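Local coordinates for protein uridylate kinase (Bacillus anthracis, PDB 2JJX) that catalyses the ATP-dependent phosphorylation of UMP to UDP in pyrimidine biosynthesis and carries an allosteric nucleotide-binding site, at residues K13-L19 against I52-I58; Y121-V127 against R156-N161; D173-T177 against K187-L192. One frame throughout, in Å; residues are numbered along the deposited sequence.

Interaction 1 (K13-L19 against I52-I58); sequences KRVLIKL and IEVSIVI
Val15 and Ser55 sit at the middle of a parallel strand pair, joined by the bond from Ser55 N to Val15 O (3.1 Å). Five more backbone bonds continue the pattern from Lys13 to Leu19. In the centre, Ile17 N reaches Ser55 O at 2.9 Å and Val57 N reaches Ile17 O at 2.9 Å. The first of these is almost straight, 176° at the hydrogen.

One face of the pair is apolar. Val15, Ile17 and Leu19 stand there beside Val54, Ile56 and Ile58. Ile17 CD1 rests on Val54 CG1 at 3.9 Å. Leu19 and Ile56 lie side by side and point the same way, with Leu19 CD2 4.0 Å from Ile56 CG2. The other face is mixed. Leu16 has CG trans to its own N (chi1 -177°), which swings CD2 across to Ser55 CB and to Val57 CG2, the latter at 3.9 Å. At the start of the strands Arg14 and Glu53 form a salt bridge at the guanidinium edge. The model sets its atoms too close, so its exact geometry is doubtful.

Helix 34-48 covers the apolar face through Ile44 and Ile47 and completes a beta-alpha-beta unit. Helix 150-160 covers Leu16 and Val57. Strand 164-169 pairs with the far edge of strand 14-19, and Asp131 gives Arg14 a second acidic partner. Near the other end, Lys18 has a long, weak ion pair with Asp150.

The backbone polar groups between the strands are thus paired with each other within a buried, largely aliphatic layer.

Interaction 2 (Y121-V127 against R156-N161); sequences YIRLRAV and RAIEMN. With ATP (adenosine-5'-triphosphate), chain F; ATP (adenosine-5'-triphosphate), chain D.
Tyr121, just before helix 123-131, and Arg123, in its first turn, meet the last turn of helix 150-160. Both helices belong to the amino acid kinase fold. Their short segments run at 74° to each other, and side chains bridge the gap. Ile122 is the N-cap of the first helix. The second ends in a Schellman motif, with Asn161 at positive phi.

The main stacking contact is cation-pi. The Arg156 guanidinium lies flat on one face of the Tyr121 ring, its CZ 3.9 Å from the ring centroid and the planes 15° apart. Tyr121 has CG opposite its backbone N (chi1 166°), which turns the ring toward the second helix. Phe138 also packs on Arg156.

The polar contacts centre on Glu159. Its OE1 takes a bond from Arg156 NE at 3.1 Å, part of a salt bridge that holds the stacked guanidinium in position. A weak bond runs from Tyr121 OH to Glu159 OE2. Arg123 NE gives a nearly straight bond to the backbone Glu159 O at 2.7 Å, lying in the guanidinium plane. The NH2 of Arg123 goes on to a salt bridge with Asp75 of a second subunit, so this arginine ties the helix end to the subunit interface.

Apolar packing is small. The Met160 chain bends so that CE meets Val127 CG2 at 3.6 Å, and SD lies by Ala126 CB.

The outer side of helix 123-131 faces nucleotide, probably at the allosteric site. Ile122 CD1 approaches N1 of one ATP adenine at 3.8 Å. Arg125 reaches two ATP molecules: NH1 lies 3.2 Å from O5' of the chain F ATP, and NH2 bonds to O2A of the chain D ATP at 2.7 Å.

Interaction 3 (D173-T177 against K187-L192); sequences DGVFT and KMYRKL
Tyr189 N gives a nearly straight hydrogen bond to Val175 O, 2.8 Å long with 171° at the hydrogen. Thr177 N returns one to Lys187 O, also at 2.8 Å. The two bonds flank Phe176 and Met188, which form a single antiparallel beta bridge as a non-hydrogen-bonded pair. The bridge closes the loop that follows strand 164-169 in the amino acid kinase fold and leads into strand 191-193.

A third bond leaves the backbone pattern. Lys187 N donates to the side-chain OG1 of Thr177; its very short length is probably an effect of the model. Thr177 thus meets Lys187 through both its backbone N-H and its hydroxyl. Phe176 CA also points a C-H at Lys187 O.

Packing around the bridge falls on two sides. On one, Met188 lies over a face of the Phe176 ring in a CH-pi contact, with CG 4.0 Å from the ring centroid. CG of Met188 stands opposite its own N (chi1 -174°), and the next torsion stays extended. SD is carried on to Gly174 CA at 4.0 Å and to the carbonyl of Asp173. SD itself approaches the phenyl ring obliquely, a Met-aromatic contact.

On the other side are Val175, Tyr189 and Leu192. Val175 CG1 touches Tyr189 CD2 at 3.8 Å and also packs on Leu192 CD2, the Val175 and Leu192 side chains crossing at about a right angle. The Tyr189 ring turns an edge to Val175 O.

Thr242 of the neighbouring strand 242-245 holds both segments. Its OG1 bonds with Val175 N and with Tyr189 O. At the outer end of the tyrosine ring, the Thr177 methyl CG2 comes to 3.5 Å from Tyr189 OH.

Interactions 1 and 3 reach the same sheet, interaction 1 in its buried middle and interaction 3 beside its edge strand 191-193. Their centres lie about 22 Å apart. Interactions 1 and 2 are buried; interaction 3 is only partly so. Both 1 and 3 rely on backbone bonds, continuous in the first and confined to one bridge in the third. Interaction 2 joins helix ends through side-chain stacking and charge, and is the one of the three that meets other subunits and nucleotide. It touches interaction 1: helix 150-160 lies on strand 14-19, with Ala157 against Leu16 and a probable bond from Arg14 NE to Met160 O. Interactions 2 and 3 lie on opposite sides of the chain's centre.

Interaction 1 (K13-L19 against I52-I58)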
loop_
_atom_site.group_PDB
_atom_site.type_symbol
_atom_site.label_atom_id
_atom_site.label_comp_id
_atom_site.label_asym_id
_atom_site.label_seq_id
_atom_site.Cartn_x
_atom_site.Cartn_y
_atom_site.Cartn_z
ATOM N N LYS A 13 16.301 31.070 8.502
ATOM C CA LYS A 13 16.441 29.927 9.391
ATOM C C LYS A 13 16.194 28.616 8.636
ATOM O O LYS A 13 16.820 27.607 8.960
ATOM C CB LYS A 13 15.473 30.014 10.573
ATOM C CG LYS A 13 15.406 31.358 11.264
ATOM C CD LYS A 13 14.946 31.199 12.702
ATOM C CE LYS A 13 16.091 31.393 13.681
ATOM N NZ LYS A 13 15.571 31.740 15.032
ATOM N N ARG A 14 15.247 28.626 7.688
ATOM C CA ARG A 14 14.856 27.441 6.908
ATOM C C ARG A 14 14.945 27.725 5.424
ATOM O O ARG A 14 14.457 28.736 4.938
ATOM C CB ARG A 14 13.418 27.031 7.220
ATOM C CG ARG A 14 13.269 25.649 7.822
ATOM C CD ARG A 14 12.380 24.773 6.978
ATOM N NE ARG A 14 11.104 24.436 7.614
ATOM C CZ ARG A 14 10.933 24.164 8.906
ATOM N NH1 ARG A 14 11.939 24.232 9.761
ATOM N NH2 ARG A 14 9.727 23.851 9.350
ATOM N N VAL A 15 15.457 26.759 4.681
ATOM C CA VAL A 15 15.742 26.973 3.268
ATOM C C VAL A 15 15.582 25.725 2.379
ATOM O O VAL A 15 15.896 24.622 2.778
ATOM C CB VAL A 15 17.171 27.524 3.201
ATOM C CG1 VAL A 15 18.106 26.566 2.492
ATOM C CG2 VAL A 15 17.188 28.942 2.652
ATOM N N LEU A 16 15.127 25.908 1.149
ATOM C CA LEU A 16 14.989 24.799 0.200
ATOM C C LEU A 16 15.987 25.031 -0.899
ATOM O O LEU A 16 15.961 26.069 -1.545
ATOM C CB LEU A 16 13.594 24.774 -0.447
ATOM C CG LEU A 16 13.153 23.681 -1.439
ATOM C CD1 LEU A 16 14.014 23.575 -2.687
ATOM C CD2 LEU A 16 12.941 22.326 -0.776
ATOM N N ILE A 17 16.845 24.049 -1.133
ATOM C CA ILE A 17 17.803 24.166 -2.211
ATOM C C ILE A 17 17.375 23.380 -3.444
ATOM O O ILE A 17 17.171 22.179 -3.385
ATOM C CB ILE A 17 19.184 23.775 -1.799
ATOM C CG1 ILE A 17 19.663 24.664 -0.656
ATOM C CG2 ILE A 17 20.094 23.872 -2.999
ATOM C CD1 ILE A 17 20.842 24.063 0.133
ATOM N N LYS A 18 17.245 24.068 -4.571
ATOM C CA LYS A 18 16.883 23.392 -5.798
ATOM C C LYS A 18 18.140 23.256 -6.641
ATOM O O LYS A 18 18.814 24.249 -6.954
ATOM C CB LYS A 18 15.771 24.139 -6.545
ATOM C CG LYS A 18 15.941 24.174 -8.048
ATOM C CD LYS A 18 14.964 23.235 -8.713
ATOM C CE LYS A 18 14.807 23.612 -10.184
ATOM N NZ LYS A 18 15.998 23.247 -11.031
ATOM N N LEU A 19 18.467 21.994 -6.912
ATOM C CA LEU A 19 19.647 21.565 -7.642
ATOM C C LEU A 19 19.193 20.797 -8.879
ATOM O O LEU A 19 18.408 19.853 -8.775
ATOM C CB LEU A 19 20.386 20.545 -6.771
ATOM C CG LEU A 19 21.745 20.790 -6.127
ATOM C CD1 LEU A 19 22.455 21.855 -6.928
ATOM C CD2 LEU A 19 21.523 21.227 -4.698
ATOM N N ILE A 52 21.285 26.447 9.847
ATOM C CA ILE A 52 20.154 26.766 8.997
ATOM C C ILE A 52 19.586 25.410 8.612
ATOM O O ILE A 52 20.350 24.469 8.373
ATOM C CB ILE A 52 20.635 27.502 7.741
ATOM C CG1 ILE A 52 21.131 28.891 8.133
ATOM C CG2 ILE A 52 19.508 27.591 6.717
ATOM C CD1 ILE A 52 21.602 29.700 6.972
ATOM N N GLU A 53 18.262 25.286 8.611
ATOM C CA GLU A 53 17.654 24.021 8.217
ATOM C C GLU A 53 17.454 23.870 6.714
ATOM O O GLU A 53 16.973 24.777 6.045
ATOM C CB GLU A 53 16.390 23.733 9.000
ATOM C CG GLU A 53 16.425 24.311 10.360
ATOM C CD GLU A 53 15.034 24.569 10.882
ATOM O OE1 GLU A 53 14.086 24.320 10.125
ATOM O OE2 GLU A 53 14.874 25.032 12.028
ATOM N N VAL A 54 17.976 22.770 6.184
ATOM C CA VAL A 54 18.007 22.517 4.756
ATOM C C VAL A 54 17.114 21.391 4.250
ATOM O O VAL A 54 17.119 20.305 4.810
ATOM C CB VAL A 54 19.481 22.227 4.350
ATOM C CG1 VAL A 54 19.536 21.688 2.945
ATOM C CG2 VAL A 54 20.331 23.468 4.467
ATOM N N SER A 55 16.437 21.641 3.130
ATOM C CA SER A 55 15.695 20.635 2.366
ATOM C C SER A 55 16.328 20.711 0.992
ATOM O O SER A 55 16.774 21.781 0.606
ATOM C CB SER A 55 14.223 21.025 2.205
ATOM O OG SER A 55 13.727 21.649 3.370
ATOM N N ILE A 56 16.368 19.609 0.250
ATOM C CA ILE A 56 16.970 19.633 -1.083
ATOM C C ILE A 56 16.078 18.955 -2.104
ATOM O O ILE A 56 15.492 17.912 -1.817
ATOM C CB ILE A 56 18.386 19.026 -1.056
ATOM C CG1 ILE A 56 19.206 19.611 0.096
ATOM C CG2 ILE A 56 19.076 19.093 -2.412
ATOM C CD1 ILE A 56 20.653 19.205 0.090
ATOM N N VAL A 57 15.954 19.563 -3.279
ATOM C CA VAL A 57 15.199 18.978 -4.388
ATOM C C VAL A 57 16.125 18.865 -5.609
ATOM O O VAL A 57 16.725 19.844 -6.040
ATOM C CB VAL A 57 13.904 19.752 -4.666
ATOM C CG1 VAL A 57 13.256 19.280 -5.939
ATOM C CG2 VAL A 57 12.936 19.591 -3.514
ATOM N N ILE A 58 16.372 17.639 -6.065
ATOM C CA ILE A 58 17.270 17.420 -7.210
ATOM C C ILE A 58 16.483 17.022 -8.456
ATOM O O ILE A 58 15.474 16.335 -8.361
ATOM C CB ILE A 58 18.361 16.337 -6.931
ATOM C CG1 ILE A 58 18.404 15.974 -5.459
ATOM C CG2 ILE A 58 19.751 16.776 -7.403
ATOM C CD1 ILE A 58 19.769 15.496 -5.047
#

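Interaction 2 (Y121-V127 against R156-N161)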
loop_
_atom_site.group_PDB
_atom_site.type_symbol
_atom_site.label_atom_id
_atom_site.label_comp_id
_atom_site.label_asym_id
_atom_site.label_seq_id
_atom_site.Cartn_x
_atom_site.Cartn_y
_atom_site.Cartn_z
ATOM N N TYR A 121 7.041 10.059 1.665
ATOM C CA TYR A 121 6.981 11.455 2.055
ATOM C C TYR A 121 5.728 11.770 2.819
ATOM O O TYR A 121 4.631 11.623 2.296
ATOM C CB TYR A 121 6.948 12.354 0.844
ATOM C CG TYR A 121 6.539 13.761 1.211
ATOM C CD1 TYR A 121 7.407 14.584 1.906
ATOM C CD2 TYR A 121 5.294 14.278 0.847
ATOM C CE1 TYR A 121 7.096 15.904 2.163
ATOM C CE2 TYR A 121 4.948 15.604 1.125
ATOM C CZ TYR A 121 5.873 16.419 1.764
ATOM O OH TYR A 121 5.581 17.733 2.097
ATOM N N ILE A 122 5.905 12.342 4.001
ATOM C CA ILE A 122 4.785 12.820 4.805
ATOM C C ILE A 122 5.162 14.174 5.379
ATOM O O ILE A 122 6.214 14.362 6.000
ATOM C CB ILE A 122 4.377 11.847 5.888
ATOM C CG1 ILE A 122 3.722 10.613 5.275
ATOM C CG2 ILE A 122 3.461 12.536 6.881
ATOM C CD1 ILE A 122 3.937 9.360 6.094
ATOM N N ARG A 123 4.299 15.133 5.115
ATOM C CA ARG A 123 4.560 16.517 5.412
ATOM C C ARG A 123 5.038 16.785 6.817
ATOM O O ARG A 123 6.180 17.194 7.032
ATOM C CB ARG A 123 3.304 17.303 5.094
ATOM C CG ARG A 123 3.221 18.588 5.811
ATOM C CD ARG A 123 3.421 19.740 4.875
ATOM N NE ARG A 123 3.316 20.999 5.597
ATOM C CZ ARG A 123 2.386 21.256 6.509
ATOM N NH1 ARG A 123 1.446 20.364 6.788
ATOM N NH2 ARG A 123 2.371 22.430 7.116
ATOM N N LEU A 124 4.138 16.596 7.770
ATOM C CA LEU A 124 4.452 16.864 9.166
ATOM C C LEU A 124 5.667 16.111 9.677
ATOM O O LEU A 124 6.350 16.584 10.590
ATOM C CB LEU A 124 3.231 16.638 10.044
ATOM C CG LEU A 124 2.007 17.216 9.328
ATOM C CD1 LEU A 124 1.347 16.204 8.370
ATOM C CD2 LEU A 124 1.007 17.856 10.283
ATOM N N ARG A 125 5.978 14.982 9.043
ATOM C CA ARG A 125 7.191 14.228 9.374
ATOM C C ARG A 125 8.400 14.996 8.845
ATOM O O ARG A 125 9.469 15.035 9.469
ATOM C CB ARG A 125 7.179 12.847 8.707
ATOM C CG ARG A 125 7.318 11.683 9.659
ATOM C CD ARG A 125 7.730 10.390 8.982
ATOM N NE ARG A 125 8.868 9.741 9.639
ATOM C CZ ARG A 125 9.087 9.714 10.956
ATOM N NH1 ARG A 125 8.266 10.323 11.808
ATOM N NH2 ARG A 125 10.147 9.073 11.429
ATOM N N ALA A 126 8.229 15.587 7.671
ATOM C CA ALA A 126 9.325 16.275 7.028
ATOM C C ALA A 126 9.634 17.515 7.810
ATOM O O ALA A 126 10.791 17.840 8.033
ATOM C CB ALA A 126 8.909 16.644 5.598
ATOM N N VAL A 127 8.576 18.169 8.270
ATOM C CA VAL A 127 8.708 19.409 9.015
ATOM C C VAL A 127 9.424 19.129 10.311
ATOM O O VAL A 127 10.308 19.865 10.718
ATOM C CB VAL A 127 7.336 19.918 9.374
ATOM C CG1 VAL A 127 7.391 20.451 10.764
ATOM C CG2 VAL A 127 6.859 20.926 8.360
ATOM N N ARG A 156 7.127 22.192 -2.252
ATOM C CA ARG A 156 7.756 21.656 -1.035
ATOM C C ARG A 156 8.364 22.748 -0.127
ATOM O O ARG A 156 8.334 22.623 1.105
ATOM C CB ARG A 156 8.822 20.616 -1.382
ATOM C CG ARG A 156 8.338 19.451 -2.201
ATOM C CD ARG A 156 7.931 18.264 -1.304
ATOM N NE ARG A 156 6.568 17.817 -1.603
ATOM C CZ ARG A 156 6.259 16.602 -2.037
ATOM N NH1 ARG A 156 7.215 15.681 -2.166
ATOM N NH2 ARG A 156 4.989 16.293 -2.296
ATOM N N ALA A 157 8.914 23.808 -0.718
ATOM C CA ALA A 157 9.452 24.912 0.092
ATOM C C ALA A 157 8.319 25.489 0.950
ATOM O O ALA A 157 8.417 25.522 2.170
ATOM C CB ALA A 157 10.097 26.029 -0.807
ATOM N N ILE A 158 7.225 25.889 0.305
ATOM C CA ILE A 158 6.067 26.452 1.004
ATOM C C ILE A 158 5.534 25.467 2.049
ATOM O O ILE A 158 5.370 25.799 3.219
ATOM C CB ILE A 158 4.971 26.962 0.050
ATOM C CG1 ILE A 158 5.489 28.027 -0.920
ATOM C CG2 ILE A 158 3.757 27.464 0.801
ATOM C CD1 ILE A 158 4.630 28.157 -2.150
ATOM N N GLU A 159 5.325 24.222 1.640
ATOM C CA GLU A 159 4.828 23.184 2.554
ATOM C C GLU A 159 5.711 23.099 3.810
ATOM O O GLU A 159 5.258 22.733 4.896
ATOM C CB GLU A 159 4.867 21.821 1.848
ATOM C CG GLU A 159 3.586 21.405 1.145
ATOM C CD GLU A 159 3.736 20.058 0.427
ATOM O OE1 GLU A 159 4.632 19.938 -0.437
ATOM O OE2 GLU A 159 2.963 19.112 0.702
ATOM N N MET A 160 6.997 23.363 3.636
ATOM C CA MET A 160 7.944 23.174 4.709
ATOM C C MET A 160 8.155 24.456 5.518
ATOM O O MET A 160 8.855 24.451 6.529
ATOM C CB MET A 160 9.254 22.614 4.134
ATOM C CG MET A 160 9.961 21.629 5.039
ATOM S SD MET A 160 9.308 19.977 5.030
ATOM C CE MET A 160 7.619 20.193 4.870
ATOM N N ASN A 161 7.461 25.516 5.116
ATOM C CA ASN A 161 7.483 26.798 5.822
ATOM C C ASN A 161 8.882 27.336 5.656
ATOM O O ASN A 161 9.501 27.786 6.616
ATOM C CB ASN A 161 7.240 26.641 7.320
ATOM C CG ASN A 161 5.818 26.241 7.665
ATOM O OD1 ASN A 161 4.992 25.990 6.791
ATOM N ND2 ASN A 161 5.556 26.090 8.958
HETATM P PG ATP F . 6.800 13.156 19.039
HETATM O O1G ATP F . 6.402 13.639 20.423
HETATM O O2G ATP F . 8.263 13.505 18.787
HETATM O O3G ATP F . 5.901 13.861 18.032
HETATM P PB ATP F . 7.256 10.482 18.046
HETATM O O1B ATP F . 7.051 9.070 18.660
HETATM O O2B ATP F . 8.757 10.721 17.755
HETATM O O3B ATP F . 6.616 11.586 18.989
HETATM P PA ATP F . 6.243 9.439 15.676
HETATM O O1A ATP F . 4.864 8.989 16.176
HETATM O O2A ATP F . 7.283 8.295 15.768
HETATM O O3A ATP F . 6.551 10.594 16.667
HETATM O "O5'" ATP F . 6.153 10.096 14.195
HETATM C "C5'" ATP F . 6.204 11.532 14.175
HETATM C "C4'" ATP F . 5.210 12.234 13.230
HETATM O "O4'" ATP F . 4.539 11.396 12.256
HETATM C "C3'" ATP F . 4.174 13.139 13.892
HETATM O "O3'" ATP F . 4.184 14.450 13.345
HETATM C "C2'" ATP F . 2.831 12.462 13.643
HETATM O "O2'" ATP F . 1.891 13.512 13.325
HETATM C "C1'" ATP F . 3.104 11.425 12.525
HETATM N N9 ATP F . 2.232 11.377 11.337
HETATM C C8 ATP F . 1.466 12.392 10.825
HETATM N N7 ATP F . 0.774 12.046 9.754
HETATM C C5 ATP F . 1.094 10.723 9.544
HETATM C C6 ATP F . 0.689 9.793 8.567
HETATM N N6 ATP F . -0.189 10.091 7.561
HETATM N N1 ATP F . 1.179 8.538 8.604
HETATM C C2 ATP F . 2.047 8.237 9.588
HETATM N N3 ATP F . 2.503 9.040 10.574
HETATM C C4 ATP F . 1.993 10.285 10.507
HETATM P PG ATP D . 16.207 8.495 15.525
HETATM O O1G ATP D . 16.677 9.916 15.808
HETATM O O2G ATP D . 17.407 7.615 15.812
HETATM O O3G ATP D . 15.797 8.375 14.062
HETATM P PB ATP D . 13.566 7.405 16.210
HETATM O O1B ATP D . 12.449 8.368 16.708
HETATM O O2B ATP D . 13.469 6.095 17.046
HETATM O O3B ATP D . 15.004 8.049 16.483
HETATM P PA ATP D . 12.652 7.571 13.391
HETATM O O1A ATP D . 13.576 8.563 12.635
HETATM O O2A ATP D . 11.326 8.294 13.731
HETATM O O3A ATP D . 13.410 7.027 14.672
HETATM O "O5'" ATP D . 12.297 6.298 12.436
HETATM C "C5'" ATP D . 13.109 5.118 12.533
HETATM C "C4'" ATP D . 13.632 4.785 11.136
HETATM O "O4'" ATP D . 12.539 4.653 10.180
HETATM C "C3'" ATP D . 14.661 5.764 10.562
HETATM O "O3'" ATP D . 16.009 5.393 10.861
HETATM C "C2'" ATP D . 14.400 5.743 9.053
HETATM O "O2'" ATP D . 15.285 4.751 8.495
HETATM C "C1'" ATP D . 12.914 5.353 8.943
HETATM N N9 ATP D . 12.486 4.771 7.658
HETATM C C8 ATP D . 13.301 4.413 6.605
HETATM N N7 ATP D . 12.644 3.948 5.567
HETATM C C5 ATP D . 11.327 4.010 5.969
HETATM C C6 ATP D . 10.158 3.645 5.298
HETATM N N6 ATP D . 10.212 3.143 4.021
HETATM N N1 ATP D . 8.965 3.803 5.939
HETATM C C2 ATP D . 8.949 4.295 7.202
HETATM N N3 ATP D . 10.019 4.686 7.935
HETATM C C4 ATP D . 11.186 4.512 7.259
#

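Interaction 3 (D173-T177 against K187-L192)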
loop_
_atom_site.group_PDB
_atom_site.type_symbol
_atom_site.label_atom_id
_atom_site.label_comp_id
_atom_site.label_asym_id
_atom_site.label_seq_id
_atom_site.Cartn_x
_atom_site.Cartn_y
_atom_site.Cartn_z
ATOM N N ASP A 173 25.609 33.654 -13.181
ATOM C CA ASP A 173 25.544 34.226 -11.834
ATOM C C ASP A 173 24.232 34.891 -11.403
ATOM O O ASP A 173 24.179 35.492 -10.330
ATOM C CB ASP A 173 26.743 35.160 -11.575
ATOM C CG ASP A 173 27.087 35.308 -10.070
ATOM O OD1 ASP A 173 28.227 35.721 -9.746
ATOM O OD2 ASP A 173 26.236 34.992 -9.205
ATOM N N GLY A 174 23.185 34.811 -12.223
ATOM C CA GLY A 174 21.910 35.438 -11.891
ATOM C C GLY A 174 20.858 35.504 -12.996
ATOM O O GLY A 174 20.765 34.621 -13.854
ATOM N N VAL A 175 19.988 36.510 -12.927
ATOM C CA VAL A 175 18.958 36.692 -13.955
ATOM C C VAL A 175 19.196 37.988 -14.715
ATOM O O VAL A 175 19.312 39.073 -14.133
ATOM C CB VAL A 175 17.523 36.572 -13.412
ATOM C CG1 VAL A 175 16.547 37.254 -14.348
ATOM C CG2 VAL A 175 17.143 35.113 -13.237
ATOM N N PHE A 176 19.431 37.836 -16.013
ATOM C CA PHE A 176 19.765 38.973 -16.860
ATOM C C PHE A 176 18.596 39.446 -17.692
ATOM O O PHE A 176 17.590 38.748 -17.871
ATOM C CB PHE A 176 20.940 38.658 -17.777
ATOM C CG PHE A 176 22.201 38.335 -17.043
ATOM C CD1 PHE A 176 22.455 37.047 -16.616
ATOM C CD2 PHE A 176 23.129 39.323 -16.772
ATOM C CE1 PHE A 176 23.612 36.757 -15.924
ATOM C CE2 PHE A 176 24.283 39.039 -16.074
ATOM C CZ PHE A 176 24.531 37.756 -15.645
ATOM N N THR A 177 18.763 40.654 -18.205
ATOM C CA THR A 177 17.751 41.291 -19.024
ATOM C C THR A 177 17.460 40.381 -20.222
ATOM O O THR A 177 16.344 39.867 -20.371
ATOM C CB THR A 177 18.236 42.696 -19.405
ATOM O OG1 THR A 177 19.675 42.716 -19.346
ATOM C CG2 THR A 177 17.689 43.712 -18.381
ATOM N N LYS A 187 22.089 42.991 -18.704
ATOM C CA LYS A 187 22.427 43.330 -17.322
ATOM C C LYS A 187 21.770 42.367 -16.324
ATOM O O LYS A 187 20.803 41.684 -16.655
ATOM C CB LYS A 187 22.076 44.789 -17.013
ATOM C CG LYS A 187 21.566 45.570 -18.220
ATOM C CD LYS A 187 22.115 46.987 -18.289
ATOM C CE LYS A 187 23.237 47.084 -19.318
ATOM N NZ LYS A 187 24.217 48.176 -19.038
ATOM N N MET A 188 22.389 42.189 -15.162
ATOM C CA MET A 188 21.862 41.244 -14.184
ATOM C C MET A 188 21.080 42.006 -13.126
ATOM O O MET A 188 21.530 43.040 -12.629
ATOM C CB MET A 188 23.003 40.462 -13.527
ATOM C CG MET A 188 22.552 39.342 -12.597
ATOM S SD MET A 188 23.891 38.858 -11.496
ATOM C CE MET A 188 25.179 38.715 -12.698
ATOM N N TYR A 189 19.912 41.483 -12.776
ATOM C CA TYR A 189 19.065 42.110 -11.776
ATOM C C TYR A 189 19.607 41.830 -10.396
ATOM O O TYR A 189 19.982 40.705 -10.076
ATOM C CB TYR A 189 17.673 41.520 -11.840
ATOM C CG TYR A 189 16.937 41.858 -13.097
ATOM C CD1 TYR A 189 16.177 43.012 -13.175
ATOM C CD2 TYR A 189 16.960 41.002 -14.197
ATOM C CE1 TYR A 189 15.481 43.332 -14.332
ATOM C CE2 TYR A 189 16.216 41.277 -15.341
ATOM C CZ TYR A 189 15.515 42.471 -15.420
ATOM O OH TYR A 189 14.815 42.800 -16.564
ATOM N N ARG A 190 19.629 42.856 -9.562
ATOM C CA ARG A 190 20.024 42.658 -8.179
ATOM C C ARG A 190 18.738 42.124 -7.571
ATOM O O ARG A 190 18.736 41.138 -6.835
ATOM C CB ARG A 190 20.380 43.998 -7.518
ATOM C CG ARG A 190 20.533 43.939 -6.005
ATOM C CD ARG A 190 21.658 42.989 -5.633
ATOM N NE ARG A 190 22.928 43.511 -6.120
ATOM C CZ ARG A 190 23.886 42.773 -6.673
ATOM N NH1 ARG A 190 23.756 41.449 -6.768
ATOM N NH2 ARG A 190 24.991 43.366 -7.108
ATOM N N LYS A 191 17.635 42.731 -7.991
ATOM C CA LYS A 191 16.312 42.361 -7.515
ATOM C C LYS A 191 15.373 42.234 -8.707
ATOM O O LYS A 191 15.518 42.946 -9.701
ATOM C CB LYS A 191 15.769 43.410 -6.542
ATOM C CG LYS A 191 16.319 43.295 -5.136
ATOM C CD LYS A 191 15.386 43.956 -4.128
ATOM C CE LYS A 191 16.050 45.162 -3.481
ATOM N NZ LYS A 191 15.103 46.310 -3.421
ATOM N N LEU A 192 14.423 41.313 -8.593
ATOM C CA LEU A 192 13.472 41.020 -9.656
ATOM C C LEU A 192 12.074 40.791 -9.083
ATOM O O LEU A 192 11.876 39.927 -8.244
ATOM C CB LEU A 192 13.931 39.774 -10.428
ATOM C CG LEU A 192 13.148 39.271 -11.648
ATOM C CD1 LEU A 192 12.654 40.452 -12.484
ATOM C CD2 LEU A 192 14.023 38.336 -12.474
#